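Telomerase reverse transcriptase (Candida tropicalis MYA-3404, PDB 6ZD1) probably extends chromosome ends as the catalytic subunit of telomerase, a reverse transcriptase that copies a template within its RNA component into telomeric DNA repeats. Local coordinates at residues Lys70-Tyr75 and Asn202-Asn207; Ile234-Ile237 and Gly242-Val245; Gln252-Phe257 and Tyr453-Arg458; Leu347-Leu352 and Ser437-Ala442; Phe600-Ser605 and Ile657-Arg662. One frame throughout, in Å; residues are numbered along the deposited sequence.

Interaction 1 (Lys70-Tyr75 and Asn202-Asn207); sequences KTMIDY and NELSSN
Leu-204 projects from its helix toward Met-72, modelled as selenomethionine, and Tyr-75, and its atoms engage the two in turn. At the root of the side chain, CB of Leu-204 lies 3.9 Å from the terminal methyl CE of Met-72. One bond further out, CG of Leu-204 is 3.7 Å from the same CE. CD1 of Leu-204 sits 3.4 Å from Met-72 CE and 3.5 Å from CD2 of the Tyr-75 ring, touching both. Helix 198-216, which carries the leucine, is part of the largely helical RNA-binding region of telomerase reverse transcriptase, and the loop between helices 53-60 and 79-93 brings the partners to it. The other branch, CD2 of Leu-204, is equally close to Met-72 CE (3.4 Å) and comes over one face of the tyrosine in a CH-pi contact, 3.8 Å from the ring centroid and 17° off the normal. Met-72 arrives along a chain bent at both chi2 (-46°) and chi3 (-48°), which folds its methyl back against the leucine as the two side chains run past each other in opposite directions. Phe-243 packs against both Met-72 and Leu-204, while Phe-196 of strand 193-197 touches Tyr-75.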
# COMPACT_ATOMS: atom_id res chain seq x y z
N LYS A 70 21.76 15.38 5.32
CA LYS A 70 21.81 14.53 6.52
C LYS A 70 20.57 13.85 7.18
O LYS A 70 20.78 13.01 8.06
CB LYS A 70 22.56 15.28 7.67
CG LYS A 70 22.53 16.83 7.74
CD LYS A 70 21.87 17.40 9.04
CE LYS A 70 22.63 18.71 9.51
NZ LYS A 70 21.91 19.65 10.48
N THR A 71 19.30 14.08 6.78
CA THR A 71 18.29 13.04 6.52
C THR A 71 17.74 13.10 5.08
O THR A 71 17.64 14.20 4.51
CB THR A 71 17.18 13.11 7.56
OG1 THR A 71 16.75 14.47 7.67
CG2 THR A 71 17.77 12.75 8.87
N MSE A 72 17.34 11.97 4.49
CA MSE A 72 16.85 12.00 3.09
C MSE A 72 15.60 12.88 2.77
O MSE A 72 15.52 13.42 1.66
CB MSE A 72 16.60 10.56 2.57
CG MSE A 72 17.75 9.56 2.84
SE MSE A 72 19.44 10.37 2.37
CE MSE A 72 18.89 11.03 0.63
N ILE A 73 14.68 13.09 3.71
CA ILE A 73 13.47 13.86 3.38
C ILE A 73 13.67 15.36 3.39
O ILE A 73 12.83 16.09 2.84
CB ILE A 73 12.31 13.57 4.34
CG1 ILE A 73 12.72 12.55 5.40
CG2 ILE A 73 11.08 13.11 3.56
CD1 ILE A 73 11.72 12.43 6.54
N ASP A 74 14.74 15.86 4.01
CA ASP A 74 14.99 17.30 4.06
C ASP A 74 15.28 17.88 2.68
O ASP A 74 15.13 19.09 2.47
CB ASP A 74 16.10 17.57 5.07
CG ASP A 74 15.76 17.06 6.47
OD1 ASP A 74 14.55 17.04 6.82
OD2 ASP A 74 16.70 16.69 7.21
N TYR A 75 15.74 17.06 1.74
CA TYR A 75 15.94 17.53 0.37
C TYR A 75 14.63 17.81 -0.37
O TYR A 75 14.64 18.50 -1.40
CB TYR A 75 16.70 16.47 -0.43
CG TYR A 75 18.11 16.18 0.02
CD1 TYR A 75 19.18 16.96 -0.42
CD2 TYR A 75 18.37 15.12 0.87
CE1 TYR A 75 20.47 16.71 -0.00
CE2 TYR A 75 19.65 14.84 1.26
CZ TYR A 75 20.70 15.63 0.82
OH TYR A 75 21.98 15.35 1.24
N ASN A 202 17.53 12.24 -8.58
CA ASN A 202 18.48 11.39 -9.31
C ASN A 202 19.82 11.33 -8.59
O ASN A 202 20.46 10.28 -8.56
CB ASN A 202 18.66 11.91 -10.74
CG ASN A 202 17.41 11.74 -11.58
OD1 ASN A 202 16.59 10.86 -11.33
ND2 ASN A 202 17.26 12.59 -12.59
N GLU A 203 20.24 12.44 -7.99
CA GLU A 203 21.51 12.46 -7.28
C GLU A 203 21.44 11.59 -6.03
O GLU A 203 22.33 10.78 -5.77
CB GLU A 203 21.88 13.91 -6.93
CG GLU A 203 23.37 14.18 -6.80
CD GLU A 203 23.85 14.13 -5.36
OE1 GLU A 203 24.76 13.33 -5.07
OE2 GLU A 203 23.31 14.89 -4.53
N LEU A 204 20.37 11.74 -5.24
CA LEU A 204 20.21 10.90 -4.05
C LEU A 204 20.07 9.43 -4.43
O LEU A 204 20.67 8.56 -3.78
CB LEU A 204 18.99 11.35 -3.25
CG LEU A 204 19.03 12.76 -2.67
CD1 LEU A 204 17.76 13.01 -1.88
CD2 LEU A 204 20.27 12.96 -1.81
N SER A 205 19.29 9.14 -5.46
CA SER A 205 19.01 7.75 -5.82
C SER A 205 20.26 7.05 -6.35
O SER A 205 20.57 5.92 -5.95
CB SER A 205 17.88 7.68 -6.84
OG SER A 205 18.22 8.37 -8.03
N SER A 206 20.99 7.71 -7.25
CA SER A 206 22.19 7.09 -7.82
C SER A 206 23.23 6.83 -6.74
O SER A 206 23.93 5.81 -6.78
CB SER A 206 22.77 7.98 -8.92
OG SER A 206 21.89 8.07 -10.03
N ASN A 207 23.34 7.73 -5.76
CA ASN A 207 24.32 7.55 -4.69
C ASN A 207 23.98 6.34 -3.82
O ASN A 207 24.84 5.47 -3.59
CB ASN A 207 24.41 8.81 -3.84
CG ASN A 207 25.03 9.97 -4.58
OD1 ASN A 207 25.79 9.78 -5.54
ND2 ASN A 207 24.71 11.19 -4.15

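Interaction 2 (Ile234-Ile237 and Gly242-Val245); sequences IKLI and GFRV
Ile-237 and Arg-244 form an antiparallel hydrogen-bonded pair, with Arg-244 N donating to Ile-237 O at 2.8 Å and Ile-237 N returning a longer bond to Arg-244 O at 3.2 Å. Next to it, Leu-236 and Val-245 make a non-hydrogen-bonded pair, and CA of Leu-236 adds a CA-H...O contact to Arg-244 O. On the face shared by Ile-237 and Arg-244 the two side chains lie alongside each other, pointing the same way. The arginine chain bends at chi2 and chi3, which brings NH2 of Arg-244 to 3.4 Å from Ile-237 CD1. This is the beta hairpin of strands 231-237 and 244-249, at the edge of the mixed sheet, and its position and sequence are consistent with motifs 1 and 2 in the fingers of reverse transcriptases. Leu-236 and Val-245 occupy the other face, which packs against helix 198-216 through Ile-209, Trp-208 and Tyr-212. Phe-243 crosses Leu-236 at about a right angle. Its CD2 rests 3.7 Å from CB of Leu-236, while CD1 of the leucine stands over one face of the ring, displaced toward the rim. Trp-208 meets the same phenylalanine edge-to-face. Further along, Ile-234 sets its CG2, anti to the backbone N, 3.9 Å from Val-245 CG1.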
# COMPACT_ATOMS: atom_id res chain seq x y z
N ILE A 234 14.52 -1.08 -9.73
CA ILE A 234 14.68 -0.66 -8.34
C ILE A 234 13.85 0.59 -8.08
O ILE A 234 13.96 1.59 -8.80
CB ILE A 234 16.15 -0.42 -8.02
CG1 ILE A 234 16.95 -1.70 -8.21
CG2 ILE A 234 16.31 0.09 -6.59
CD1 ILE A 234 18.40 -1.55 -7.85
N LYS A 235 13.03 0.54 -7.03
CA LYS A 235 12.28 1.68 -6.53
C LYS A 235 12.76 1.99 -5.11
O LYS A 235 12.97 1.08 -4.31
CB LYS A 235 10.77 1.40 -6.53
CG LYS A 235 9.90 2.64 -6.62
CD LYS A 235 8.44 2.28 -6.83
CE LYS A 235 7.69 2.19 -5.51
NZ LYS A 235 7.55 3.53 -4.86
N LEU A 236 12.94 3.28 -4.82
CA LEU A 236 13.47 3.72 -3.54
C LEU A 236 12.40 4.46 -2.75
O LEU A 236 11.55 5.15 -3.32
CB LEU A 236 14.70 4.61 -3.72
CG LEU A 236 15.91 3.91 -4.32
CD1 LEU A 236 17.08 4.86 -4.46
CD2 LEU A 236 16.30 2.70 -3.48
N ILE A 237 12.42 4.28 -1.43
CA ILE A 237 11.45 4.86 -0.50
C ILE A 237 12.22 5.49 0.67
O ILE A 237 13.09 4.83 1.25
CB ILE A 237 10.45 3.81 0.01
CG1 ILE A 237 9.67 3.24 -1.17
CG2 ILE A 237 9.50 4.41 1.02
CD1 ILE A 237 8.89 2.01 -0.82
N GLY A 242 18.22 6.90 4.72
CA GLY A 242 18.55 6.26 3.45
C GLY A 242 17.30 5.93 2.66
O GLY A 242 16.38 6.74 2.56
N PHE A 243 17.28 4.75 2.03
CA PHE A 243 16.10 4.32 1.31
C PHE A 243 15.84 2.85 1.60
O PHE A 243 16.76 2.08 1.88
CB PHE A 243 16.23 4.56 -0.20
CG PHE A 243 16.51 6.00 -0.57
CD1 PHE A 243 17.81 6.47 -0.63
CD2 PHE A 243 15.47 6.87 -0.86
CE1 PHE A 243 18.08 7.79 -0.97
CE2 PHE A 243 15.73 8.19 -1.20
CZ PHE A 243 17.04 8.65 -1.25
N ARG A 244 14.56 2.48 1.54
CA ARG A 244 14.19 1.09 1.37
C ARG A 244 14.36 0.74 -0.10
O ARG A 244 14.05 1.55 -0.98
CB ARG A 244 12.74 0.85 1.80
CG ARG A 244 12.58 0.16 3.14
CD ARG A 244 11.75 -1.10 3.02
NE ARG A 244 10.58 -0.94 2.16
CZ ARG A 244 9.44 -0.38 2.55
NH1 ARG A 244 9.30 0.09 3.78
NH2 ARG A 244 8.42 -0.28 1.70
N VAL A 245 14.86 -0.45 -0.36
CA VAL A 245 15.09 -0.91 -1.72
C VAL A 245 13.97 -1.87 -2.06
O VAL A 245 13.84 -2.94 -1.46
CB VAL A 245 16.47 -1.56 -1.88
CG1 VAL A 245 16.69 -1.95 -3.34
CG2 VAL A 245 17.56 -0.60 -1.41

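Interaction 3 (Gln252-Phe257 and Tyr453-Arg458); sequences QSLYSF and YDLFKR
Leu-254 and Phe-257 both hold CG anti to the backbone N (chi1 -177° and 178°), and these matching torsions send two side chains, one helical turn apart, toward Leu-455 and Tyr-453. The contact lays the short helix 254-258 against strand 454-458 of the mixed sheet in the reverse transcriptase domain, the sheet that also holds the hairpin 231-249 and is consistent with the fingers of a right-hand polymerase. Tyr-453, at the start of the segment 453-458, has a left-handed backbone conformation, and its side chain leaves the backbone toward the helix. The helix is begun by Ser-253 at the N-cap, whose OG accepts a weak bond from Ser-256 N. The leucines meet tip to tip: CD1 of Leu-455 is 3.6 Å from CD2 of Leu-254 and almost as near to its CD1, which fits the methyl between two branches. Leu-445 of the adjacent strand 443-446 touches both Leu-455 and Phe-257, joining the two halves of the contact. Phe-257 also takes part in a cation-pi interaction with Lys-260. The rings of Phe-257 and Tyr-453 form an oblique pair, with planes at 57° and centroids 5.2 Å apart. The phenylalanine offers its edge, and the tyrosine CD1 lies near the plane of that ring, 3.4 Å from Phe-257 CE2, while CE1 of Tyr-453 comes to 3.6 Å from Phe-257 CZ.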
# COMPACT_ATOMS: atom_id res chain seq x y z
N GLN A 252 8.34 -6.88 -18.97
CA GLN A 252 9.02 -7.11 -20.23
C GLN A 252 10.27 -7.94 -20.01
O GLN A 252 10.74 -8.12 -18.88
CB GLN A 252 9.42 -5.80 -20.92
CG GLN A 252 8.37 -4.72 -20.88
CD GLN A 252 8.93 -3.40 -21.35
OE1 GLN A 252 9.16 -3.19 -22.54
NE2 GLN A 252 9.17 -2.49 -20.41
N SER A 253 10.83 -8.43 -21.12
CA SER A 253 12.18 -8.94 -21.11
C SER A 253 13.16 -7.77 -21.25
O SER A 253 12.77 -6.63 -21.52
CB SER A 253 12.39 -9.95 -22.23
OG SER A 253 12.20 -9.35 -23.50
N LEU A 254 14.45 -8.06 -21.07
CA LEU A 254 15.45 -7.02 -21.22
C LEU A 254 15.52 -6.53 -22.66
O LEU A 254 15.66 -5.32 -22.91
CB LEU A 254 16.82 -7.52 -20.75
CG LEU A 254 17.95 -6.49 -20.78
CD1 LEU A 254 17.62 -5.28 -19.91
CD2 LEU A 254 19.27 -7.11 -20.36
N TYR A 255 15.40 -7.44 -23.63
CA TYR A 255 15.41 -7.06 -25.04
C TYR A 255 14.28 -6.09 -25.35
O TYR A 255 14.48 -5.06 -26.00
CB TYR A 255 15.31 -8.30 -25.92
CG TYR A 255 15.39 -8.02 -27.41
CD1 TYR A 255 14.75 -8.84 -28.32
CD2 TYR A 255 16.12 -6.94 -27.89
CE1 TYR A 255 14.82 -8.59 -29.68
CE2 TYR A 255 16.20 -6.68 -29.25
CZ TYR A 255 15.55 -7.51 -30.14
OH TYR A 255 15.63 -7.26 -31.49
N SER A 256 13.07 -6.40 -24.88
CA SER A 256 11.93 -5.52 -25.10
C SER A 256 12.08 -4.21 -24.35
O SER A 256 11.61 -3.17 -24.82
CB SER A 256 10.64 -6.22 -24.68
OG SER A 256 9.52 -5.37 -24.83
N PHE A 257 12.73 -4.24 -23.18
CA PHE A 257 12.92 -3.01 -22.41
C PHE A 257 13.92 -2.08 -23.08
O PHE A 257 13.73 -0.86 -23.10
CB PHE A 257 13.36 -3.36 -20.99
CG PHE A 257 13.63 -2.15 -20.14
CD1 PHE A 257 12.58 -1.43 -19.60
CD2 PHE A 257 14.92 -1.74 -19.88
CE1 PHE A 257 12.81 -0.32 -18.82
CE2 PHE A 257 15.16 -0.63 -19.10
CZ PHE A 257 14.11 0.08 -18.57
N TYR A 453 21.80 0.84 -18.03
CA TYR A 453 20.87 -0.05 -17.34
C TYR A 453 21.42 -1.47 -17.20
O TYR A 453 20.91 -2.43 -17.78
CB TYR A 453 19.51 -0.07 -18.06
CG TYR A 453 18.52 0.93 -17.55
CD1 TYR A 453 17.62 1.55 -18.41
CD2 TYR A 453 18.47 1.26 -16.20
CE1 TYR A 453 16.70 2.47 -17.94
CE2 TYR A 453 17.55 2.18 -15.72
CZ TYR A 453 16.68 2.78 -16.60
OH TYR A 453 15.76 3.70 -16.13
N ASP A 454 22.52 -1.59 -16.45
CA ASP A 454 23.09 -2.90 -16.13
C ASP A 454 22.12 -3.73 -15.28
O ASP A 454 21.19 -3.21 -14.65
CB ASP A 454 24.41 -2.75 -15.38
CG ASP A 454 25.50 -2.15 -16.23
OD1 ASP A 454 25.61 -2.52 -17.42
OD2 ASP A 454 26.26 -1.31 -15.70
N LEU A 455 22.38 -5.03 -15.24
CA LEU A 455 21.60 -5.99 -14.46
C LEU A 455 22.41 -6.51 -13.28
O LEU A 455 23.60 -6.84 -13.42
CB LEU A 455 21.15 -7.18 -15.31
CG LEU A 455 19.76 -7.09 -15.93
CD1 LEU A 455 19.71 -5.95 -16.94
CD2 LEU A 455 19.39 -8.41 -16.57
N PHE A 456 21.76 -6.62 -12.12
CA PHE A 456 22.40 -7.09 -10.90
C PHE A 456 21.56 -8.19 -10.25
O PHE A 456 20.33 -8.20 -10.34
CB PHE A 456 22.59 -5.95 -9.89
CG PHE A 456 23.72 -5.03 -10.24
CD1 PHE A 456 23.61 -4.12 -11.28
CD2 PHE A 456 24.90 -5.06 -9.51
CE1 PHE A 456 24.65 -3.26 -11.59
CE2 PHE A 456 25.94 -4.21 -9.82
CZ PHE A 456 25.82 -3.31 -10.86
N LYS A 457 22.25 -9.13 -9.61
CA LYS A 457 21.64 -10.20 -8.84
C LYS A 457 22.05 -10.07 -7.38
O LYS A 457 23.05 -9.44 -7.05
CB LYS A 457 22.05 -11.58 -9.40
CG LYS A 457 21.21 -12.75 -8.90
CD LYS A 457 21.75 -14.08 -9.41
CE LYS A 457 21.61 -14.19 -10.92
NZ LYS A 457 20.18 -14.25 -11.34
N ARG A 458 21.26 -10.68 -6.49
CA ARG A 458 21.53 -10.61 -5.07
C ARG A 458 22.57 -11.66 -4.67
O ARG A 458 22.49 -12.81 -5.09
CB ARG A 458 20.25 -10.82 -4.26
CG ARG A 458 19.23 -9.73 -4.44
CD ARG A 458 18.24 -9.74 -3.29
NE ARG A 458 18.92 -9.54 -2.01
CZ ARG A 458 19.20 -8.35 -1.49
NH1 ARG A 458 18.85 -7.25 -2.14
NH2 ARG A 458 19.82 -8.26 -0.32

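Interaction 4 (Leu347-Leu352 and Ser437-Ala442); sequences LNQNAL and SQIEDA
Apolar packing between two helix ends joins Gln-349 and Leu-352, in the first turn of helix 349-359, to Ile-439 in the last turn of helix 428-440. Ile-439 is the residue shared by both halves of the contact, and its two branches serve different partners. Its CG2, anti to the backbone N, rests against the aliphatic part of Gln-349, 3.6 Å from CG and 3.7 Å from CB, as the two side chains slide past each other in opposite directions. The other branch ends in CD1, which lies 3.7 Å from CD2 of Leu-352. Gln-349 and Leu-352, one turn apart, thus each take one branch of the isoleucine. The amide end of the glutamine has its partner outside: the chain is extended beyond CG, and its NE2 donates to Gly-461 O. Phe-472 of helix 469-484 touches both Leu-352 and Ile-439 and closes the apolar patch, while a salt bridge from Glu-440 to Lys-353 runs beside it. Asn-348 caps the first helix as its N-cap, with OD1 taking the N-H of Ala-351 at 2.6 Å, nearly straight (166°) and in the carbonyl plane. Helix 349-359 comes after strand 334-339 and the short helix 343-346, and helix 428-440 leads into strand 443-446 of the mixed sheet, an arrangement consistent with the junction of palm and fingers in a right-hand reverse transcriptase.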
# COMPACT_ATOMS: atom_id res chain seq x y z
N LEU A 347 17.93 -12.57 4.54
CA LEU A 347 17.27 -13.87 4.50
C LEU A 347 18.17 -14.90 3.84
O LEU A 347 18.82 -14.63 2.83
CB LEU A 347 15.95 -13.76 3.73
CG LEU A 347 14.82 -14.72 4.10
CD1 LEU A 347 14.22 -14.35 5.45
CD2 LEU A 347 13.75 -14.73 3.02
N ASN A 348 18.24 -16.09 4.45
CA ASN A 348 19.10 -17.16 3.95
C ASN A 348 18.36 -17.94 2.87
O ASN A 348 17.38 -18.64 3.16
CB ASN A 348 19.54 -18.07 5.09
CG ASN A 348 20.59 -19.08 4.66
OD1 ASN A 348 20.27 -20.10 4.05
ND2 ASN A 348 21.84 -18.80 4.99
N GLN A 349 18.83 -17.84 1.62
CA GLN A 349 18.14 -18.48 0.51
C GLN A 349 18.11 -19.99 0.67
O GLN A 349 17.09 -20.63 0.40
CB GLN A 349 18.80 -18.10 -0.81
CG GLN A 349 18.61 -16.64 -1.20
CD GLN A 349 19.35 -16.29 -2.47
OE1 GLN A 349 19.92 -17.16 -3.13
NE2 GLN A 349 19.36 -15.01 -2.82
N ASN A 350 19.22 -20.58 1.13
CA ASN A 350 19.25 -22.03 1.28
C ASN A 350 18.33 -22.48 2.41
O ASN A 350 17.57 -23.44 2.25
CB ASN A 350 20.68 -22.49 1.52
CG ASN A 350 21.53 -22.42 0.25
OD1 ASN A 350 21.00 -22.49 -0.86
ND2 ASN A 350 22.84 -22.28 0.42
N ALA A 351 18.35 -21.77 3.55
CA ALA A 351 17.41 -22.10 4.62
C ALA A 351 15.97 -21.92 4.15
O ALA A 351 15.10 -22.71 4.51
CB ALA A 351 17.69 -21.24 5.85
N LEU A 352 15.72 -20.90 3.32
CA LEU A 352 14.37 -20.71 2.80
C LEU A 352 13.96 -21.88 1.91
O LEU A 352 12.83 -22.38 2.01
CB LEU A 352 14.29 -19.40 2.02
CG LEU A 352 13.01 -19.13 1.22
CD1 LEU A 352 11.77 -19.11 2.11
CD2 LEU A 352 13.13 -17.82 0.46
N SER A 437 13.12 -20.52 -8.87
CA SER A 437 13.40 -19.52 -9.90
C SER A 437 13.29 -18.11 -9.35
O SER A 437 14.12 -17.25 -9.66
CB SER A 437 12.46 -19.72 -11.08
OG SER A 437 12.65 -18.70 -12.05
N GLN A 438 12.27 -17.85 -8.52
CA GLN A 438 12.12 -16.52 -7.93
C GLN A 438 13.26 -16.21 -6.96
O GLN A 438 13.73 -15.07 -6.89
CB GLN A 438 10.77 -16.40 -7.23
CG GLN A 438 9.57 -16.44 -8.16
CD GLN A 438 9.26 -15.10 -8.79
OE1 GLN A 438 9.11 -14.09 -8.10
NE2 GLN A 438 9.17 -15.08 -10.12
N ILE A 439 13.71 -17.22 -6.21
CA ILE A 439 14.78 -16.99 -5.24
C ILE A 439 16.11 -16.81 -5.96
O ILE A 439 16.85 -15.86 -5.70
CB ILE A 439 14.85 -18.16 -4.24
CG1 ILE A 439 13.57 -18.25 -3.41
CG2 ILE A 439 16.06 -18.00 -3.34
CD1 ILE A 439 13.38 -19.61 -2.77
N GLU A 440 16.43 -17.72 -6.88
CA GLU A 440 17.78 -17.80 -7.42
C GLU A 440 18.00 -16.96 -8.66
O GLU A 440 19.15 -16.60 -8.96
CB GLU A 440 18.13 -19.26 -7.72
CG GLU A 440 17.92 -20.20 -6.54
CD GLU A 440 18.13 -21.66 -6.89
OE1 GLU A 440 18.53 -22.43 -5.98
OE2 GLU A 440 17.90 -22.04 -8.06
N ASP A 441 16.94 -16.60 -9.39
CA ASP A 441 17.09 -15.89 -10.65
C ASP A 441 16.55 -14.46 -10.60
O ASP A 441 16.46 -13.81 -11.65
CB ASP A 441 16.40 -16.65 -11.79
CG ASP A 441 16.88 -18.08 -11.92
OD1 ASP A 441 16.07 -19.00 -11.72
OD2 ASP A 441 18.08 -18.28 -12.21
N ALA A 442 16.19 -13.96 -9.42
CA ALA A 442 15.71 -12.59 -9.32
C ALA A 442 16.85 -11.63 -9.64
O ALA A 442 17.92 -11.69 -9.02
CB ALA A 442 15.14 -12.32 -7.93

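Interaction 5 (Phe600-Ser605 and Ile657-Arg662); sequences FLLDFS and IEKFAR
Leu-602 points its side chain toward helix 642-664, where Lys-659 and Phe-660 receive it. The tip does the work toward the helix backbone: CD1 of Leu-602 comes to 3.6 Å from Phe-660 N and 3.7 Å from Lys-659 C. With CG anti to the carbonyl carbon (chi1 -49°), that methyl also reaches the aliphatic root of the lysine, 3.7 Å from Lys-659 CG. The lysine is extended beyond CG and runs past the leucine; its ammonium group lies past the contact, in a salt bridge with Glu-122 and a hydrogen bond to Leu-597 O. Phe-660 leaves the helix with the same first torsion as the lysine, CG anti to the backbone N (chi1 174°), and sets CD2 4.0 Å from CB of Leu-602. The carbonyl oxygen of Leu-602 approaches the ring obliquely, 3.6 Å from Phe-660 CD2. That oxygen is held by ND2 of Asn-664, one turn further along the helix. Ile-612 and Val-616 of helix 609-637 back the phenylalanine and the leucine in turn. A loop that anchors one buried leucine between C-terminal helices is consistent with the helical thumb of telomerase, and the Glu-122 bridge ties it to the RNA-binding region, as in the closed ring of other telomerase reverse transcriptases.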
# COMPACT_ATOMS: atom_id res chain seq x y z
N PHE A 600 1.21 0.71 0.34
CA PHE A 600 1.90 -0.38 1.02
C PHE A 600 0.96 -1.18 1.92
O PHE A 600 1.27 -2.33 2.25
CB PHE A 600 3.07 0.15 1.84
CG PHE A 600 2.72 1.30 2.72
CD1 PHE A 600 1.90 1.12 3.83
CD2 PHE A 600 3.18 2.57 2.44
CE1 PHE A 600 1.56 2.18 4.62
CE2 PHE A 600 2.84 3.63 3.24
CZ PHE A 600 2.01 3.43 4.32
N LEU A 601 -0.16 -0.59 2.34
CA LEU A 601 -1.11 -1.30 3.18
C LEU A 601 -2.14 -2.06 2.36
O LEU A 601 -3.01 -2.72 2.93
CB LEU A 601 -1.81 -0.33 4.13
CG LEU A 601 -0.93 -0.01 5.34
CD1 LEU A 601 -1.71 0.70 6.43
CD2 LEU A 601 -0.24 -1.27 5.88
N LEU A 602 -2.04 -2.00 1.03
CA LEU A 602 -2.77 -2.89 0.15
C LEU A 602 -1.83 -3.85 -0.56
O LEU A 602 -2.29 -4.66 -1.37
CB LEU A 602 -3.57 -2.07 -0.87
CG LEU A 602 -4.40 -0.94 -0.26
CD1 LEU A 602 -5.09 -0.14 -1.35
CD2 LEU A 602 -5.41 -1.50 0.73
N ASP A 603 -0.53 -3.79 -0.26
CA ASP A 603 0.48 -4.60 -0.93
C ASP A 603 0.40 -6.03 -0.41
O ASP A 603 0.68 -6.30 0.77
CB ASP A 603 1.86 -3.98 -0.69
CG ASP A 603 2.99 -4.73 -1.41
OD1 ASP A 603 3.31 -5.86 -1.01
OD2 ASP A 603 3.55 -4.17 -2.37
N PHE A 604 0.00 -6.96 -1.28
CA PHE A 604 -0.08 -8.37 -0.96
C PHE A 604 1.26 -9.09 -1.08
O PHE A 604 1.37 -10.24 -0.67
CB PHE A 604 -1.12 -9.05 -1.87
CG PHE A 604 -1.77 -10.26 -1.26
CD1 PHE A 604 -2.62 -11.06 -2.02
CD2 PHE A 604 -1.55 -10.60 0.06
CE1 PHE A 604 -3.22 -12.17 -1.47
CE2 PHE A 604 -2.15 -11.72 0.62
CZ PHE A 604 -2.98 -12.51 -0.15
N SER A 605 2.27 -8.44 -1.66
CA SER A 605 3.61 -9.00 -1.70
C SER A 605 4.34 -8.86 -0.38
O SER A 605 5.36 -9.53 -0.18
CB SER A 605 4.43 -8.34 -2.81
OG SER A 605 3.89 -8.62 -4.09
N ILE A 657 -11.21 -0.81 -3.45
CA ILE A 657 -11.07 -1.99 -4.30
C ILE A 657 -10.18 -1.67 -5.49
O ILE A 657 -9.31 -2.47 -5.87
CB ILE A 657 -12.45 -2.50 -4.74
CG1 ILE A 657 -13.27 -2.95 -3.53
CG2 ILE A 657 -12.30 -3.67 -5.70
CD1 ILE A 657 -12.63 -4.08 -2.75
N GLU A 658 -10.35 -0.48 -6.08
CA GLU A 658 -9.55 -0.10 -7.24
C GLU A 658 -8.08 0.01 -6.88
O GLU A 658 -7.21 -0.52 -7.59
CB GLU A 658 -10.07 1.22 -7.82
CG GLU A 658 -9.89 1.42 -9.32
CD GLU A 658 -8.56 2.06 -9.67
OE1 GLU A 658 -8.26 2.19 -10.88
OE2 GLU A 658 -7.81 2.45 -8.75
N LYS A 659 -7.77 0.68 -5.77
CA LYS A 659 -6.37 0.84 -5.39
C LYS A 659 -5.75 -0.49 -4.96
O LYS A 659 -4.56 -0.72 -5.20
CB LYS A 659 -6.23 1.88 -4.28
CG LYS A 659 -4.81 2.36 -4.06
CD LYS A 659 -4.76 3.63 -3.23
CE LYS A 659 -3.33 4.11 -3.06
NZ LYS A 659 -3.25 5.44 -2.38
N PHE A 660 -6.55 -1.39 -4.37
CA PHE A 660 -6.03 -2.71 -4.02
C PHE A 660 -5.68 -3.52 -5.26
O PHE A 660 -4.65 -4.20 -5.29
CB PHE A 660 -7.05 -3.48 -3.17
CG PHE A 660 -6.66 -4.90 -2.88
CD1 PHE A 660 -7.10 -5.94 -3.69
CD2 PHE A 660 -5.83 -5.20 -1.82
CE1 PHE A 660 -6.73 -7.25 -3.43
CE2 PHE A 660 -5.45 -6.51 -1.55
CZ PHE A 660 -5.90 -7.53 -2.36
N ALA A 661 -6.54 -3.47 -6.28
CA ALA A 661 -6.23 -4.16 -7.53
C ALA A 661 -5.07 -3.48 -8.26
O ALA A 661 -4.24 -4.16 -8.88
CB ALA A 661 -7.46 -4.21 -8.42
N ARG A 662 -4.99 -2.15 -8.18
CA ARG A 662 -3.88 -1.43 -8.79
C ARG A 662 -2.55 -1.86 -8.19
O ARG A 662 -1.59 -2.17 -8.91
CB ARG A 662 -4.08 0.08 -8.62
CG ARG A 662 -4.13 0.88 -9.91
CD ARG A 662 -4.61 2.30 -9.62
NE ARG A 662 -3.80 2.94 -8.58
CZ ARG A 662 -4.24 3.89 -7.76
NH1 ARG A 662 -5.50 4.31 -7.83
NH2 ARG A 662 -3.43 4.40 -6.85

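How the interactions relate
From the N terminus, interaction 1 closes the first long loop, returning the helix 198-216 of the RNA-binding region to residues 70-75. Interaction 2 follows as a tight hairpin, and the two touch: CE of Met-72 is 3.6 Å from CZ of Phe-243. Interaction 3 then spans almost 200 residues, from the helix just after that hairpin to a strand of the same sheet. Interaction 4 lies wholly within that span and brings helix 349-359 to helix 428-440; it meets interaction 3 through Lys-457, packed on residues 440-442. Interaction 5 comes last, separate in sequence, and ties the loop before helix 609-637 to helix 642-664, near the centre of the chain. No two loops cross.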